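Local coordinates for protein pyruvate kinase 1 (Trypanosoma brucei brucei, PDB 4KCT) that catalyses the transfer of phosphate from phosphoenolpyruvate to ADP, yielding pyruvate and ATP, and also has an intrinsic oxaloacetate decarboxylase activity, at residues A[22-27]-A[345-350]. Residues are numbered along the deposited sequence; the frame is centred on the assembly and turned at random.
Sequences NRIVCT and QYMARI
I24 reaches from strand 23-27 toward helix 340-356 and meets M347 and A348 there. The bond from CA to CB points toward the helix, and the side chain forks at CB. CG2, the shorter branch, comes up against the sulfur of M347, with I24 CG2 3.9 Å from M347 SD. The longer branch, anti to the carbonyl carbon (chi1 -61°), passes CG1 along M347, I24 CG1 being 4.2 Å from M347 CG. At its end the methyl rests against the helix backbone: I24 CD1 is 3.7 Å from A348 N and 3.9 Å from A348 CA. I24 CD1 also lies 4.0 Å from A348 CB, so it sits against A348 N, CA and CB, with M347 CB and CG also beside it. M347 runs the opposite way, from helix toward strand, and the two side chains lie alongside one another, pointing in opposite senses. Its CG stands anti to the backbone N (chi1 -172°), which carries SD across to I24. The side chains meet through apolar groups alone, and no hydrogen bond crosses the contact. M347 also packs on V328 and L330 of strand 327-330 and on V317 of helix 311-323, while backbone bonds tie V25 to strand 327-330 and I24 to S47. The helix thus packs on the outside of the barrel where its first and eighth strands meet, a strand-helix layer characteristic of the (beta/alpha)8 TIM barrel of pyruvate kinase.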
loop_
_atom_site.group_PDB
_atom_site.type_symbol
_atom_site.label_atom_id
_atom_site.label_comp_id
_atom_site.label_asym_id
_atom_site.label_seq_id
_atom_site.Cartn_x
_atom_site.Cartn_y
_atom_site.Cartn_z
ATOM N N ASN A 22 14.666 21.535 11.034
ATOM C CA ASN A 22 13.606 22.329 11.679
ATOM C C ASN A 22 14.117 23.645 12.250
ATOM O O ASN A 22 15.333 23.844 12.418
ATOM C CB ASN A 22 12.890 21.507 12.787
ATOM C CG ASN A 22 12.233 20.272 12.244
ATOM O OD1 ASN A 22 12.847 19.188 12.218
ATOM N ND2 ASN A 22 11.040 20.442 11.657
ATOM N N ARG A 23 13.191 24.573 12.496
ATOM C CA ARG A 23 13.569 25.954 12.808
ATOM C C ARG A 23 13.006 26.347 14.173
ATOM O O ARG A 23 11.940 25.880 14.562
ATOM C CB ARG A 23 13.058 26.917 11.717
ATOM C CG ARG A 23 13.674 26.631 10.327
ATOM C CD ARG A 23 15.165 26.948 10.335
ATOM N NE ARG A 23 15.813 26.551 9.072
ATOM C CZ ARG A 23 16.686 25.539 8.954
ATOM N NH1 ARG A 23 16.928 24.727 9.990
ATOM N NH2 ARG A 23 17.227 25.270 7.772
ATOM N N ILE A 24 13.722 27.241 14.870
ATOM C CA ILE A 24 13.406 27.602 16.254
ATOM C C ILE A 24 13.057 29.107 16.355
ATOM O O ILE A 24 13.816 29.969 15.896
ATOM C CB ILE A 24 14.588 27.262 17.194
ATOM C CG1 ILE A 24 14.855 25.750 17.150
ATOM C CG2 ILE A 24 14.309 27.744 18.629
ATOM C CD1 ILE A 24 16.184 25.344 17.794
ATOM N N VAL A 25 11.872 29.384 16.892
ATOM C CA VAL A 25 11.408 30.739 17.138
ATOM C C VAL A 25 11.588 31.025 18.644
ATOM O O VAL A 25 11.144 30.244 19.469
ATOM C CB VAL A 25 9.898 30.833 16.798
ATOM C CG1 VAL A 25 9.346 32.204 17.095
ATOM C CG2 VAL A 25 9.654 30.454 15.340
ATOM N N CYS A 26 12.314 32.084 18.981
ATOM C CA CYS A 26 12.548 32.464 20.390
ATOM C C CYS A 26 11.901 33.793 20.688
ATOM O O CYS A 26 12.118 34.770 19.965
ATOM C CB CYS A 26 14.046 32.595 20.666
ATOM S SG CYS A 26 14.939 31.062 20.349
ATOM N N THR A 27 11.153 33.838 21.782
ATOM C CA THR A 27 10.635 35.092 22.321
ATOM C C THR A 27 11.698 35.877 23.072
ATOM O O THR A 27 12.416 35.323 23.917
ATOM C CB THR A 27 9.448 34.834 23.256
ATOM O OG1 THR A 27 8.528 33.977 22.590
ATOM C CG2 THR A 27 8.734 36.174 23.625
ATOM N N GLN A 345 19.755 25.296 22.766
ATOM C CA GLN A 345 20.648 24.201 22.401
ATOM C C GLN A 345 20.000 22.819 22.566
ATOM O O GLN A 345 20.136 21.972 21.689
ATOM C CB GLN A 345 21.972 24.290 23.194
ATOM C CG GLN A 345 22.847 25.480 22.762
ATOM C CD GLN A 345 23.900 25.838 23.813
ATOM O OE1 GLN A 345 24.189 25.044 24.689
ATOM N NE2 GLN A 345 24.396 27.072 23.773
ATOM N N TYR A 346 19.273 22.599 23.673
ATOM C CA TYR A 346 18.507 21.342 23.834
ATOM C C TYR A 346 17.483 21.207 22.730
ATOM O O TYR A 346 17.311 20.124 22.167
ATOM C CB TYR A 346 17.788 21.277 25.183
ATOM C CG TYR A 346 18.501 20.478 26.224
ATOM C CD1 TYR A 346 18.546 19.096 26.152
ATOM C CD2 TYR A 346 19.175 21.109 27.273
ATOM C CE1 TYR A 346 19.225 18.357 27.103
ATOM C CE2 TYR A 346 19.873 20.381 28.212
ATOM C CZ TYR A 346 19.853 19.004 28.151
ATOM O OH TYR A 346 20.551 18.279 29.079
ATOM N N MET A 347 16.735 22.286 22.484
ATOM C CA MET A 347 15.669 22.241 21.479
ATOM C C MET A 347 16.233 21.845 20.107
ATOM O O MET A 347 15.700 20.964 19.439
ATOM C CB MET A 347 14.967 23.597 21.354
ATOM C CG MET A 347 13.728 23.491 20.463
ATOM S SD MET A 347 12.615 24.920 20.672
ATOM C CE MET A 347 11.246 24.153 21.572
ATOM N N ALA A 348 17.372 22.428 19.747
ATOM C CA ALA A 348 18.092 22.039 18.516
ATOM C C ALA A 348 18.521 20.563 18.483
ATOM O O ALA A 348 18.356 19.899 17.462
ATOM C CB ALA A 348 19.297 22.956 18.284
ATOM N N ARG A 349 19.065 20.048 19.586
ATOM C CA ARG A 349 19.526 18.653 19.619
ATOM C C ARG A 349 18.345 17.684 19.529
ATOM O O ARG A 349 18.433 16.636 18.869
ATOM C CB ARG A 349 20.337 18.358 20.916
ATOM C CG ARG A 349 21.717 18.995 20.911
ATOM C CD ARG A 349 22.664 18.385 21.962
ATOM N NE ARG A 349 22.148 18.493 23.321
ATOM C CZ ARG A 349 22.306 19.550 24.130
ATOM N NH1 ARG A 349 21.832 19.512 25.367
ATOM N NH2 ARG A 349 22.904 20.653 23.707
ATOM N N ILE A 350 17.234 18.040 20.174
ATOM C CA ILE A 350 16.023 17.212 20.080
ATOM C C ILE A 350 15.472 17.216 18.638
ATOM O O ILE A 350 15.072 16.154 18.119
ATOM C CB ILE A 350 14.918 17.666 21.077
ATOM C CG1 ILE A 350 15.398 17.593 22.542
ATOM C CG2 ILE A 350 13.640 16.844 20.912
ATOM C CD1 ILE A 350 14.558 18.521 23.452
#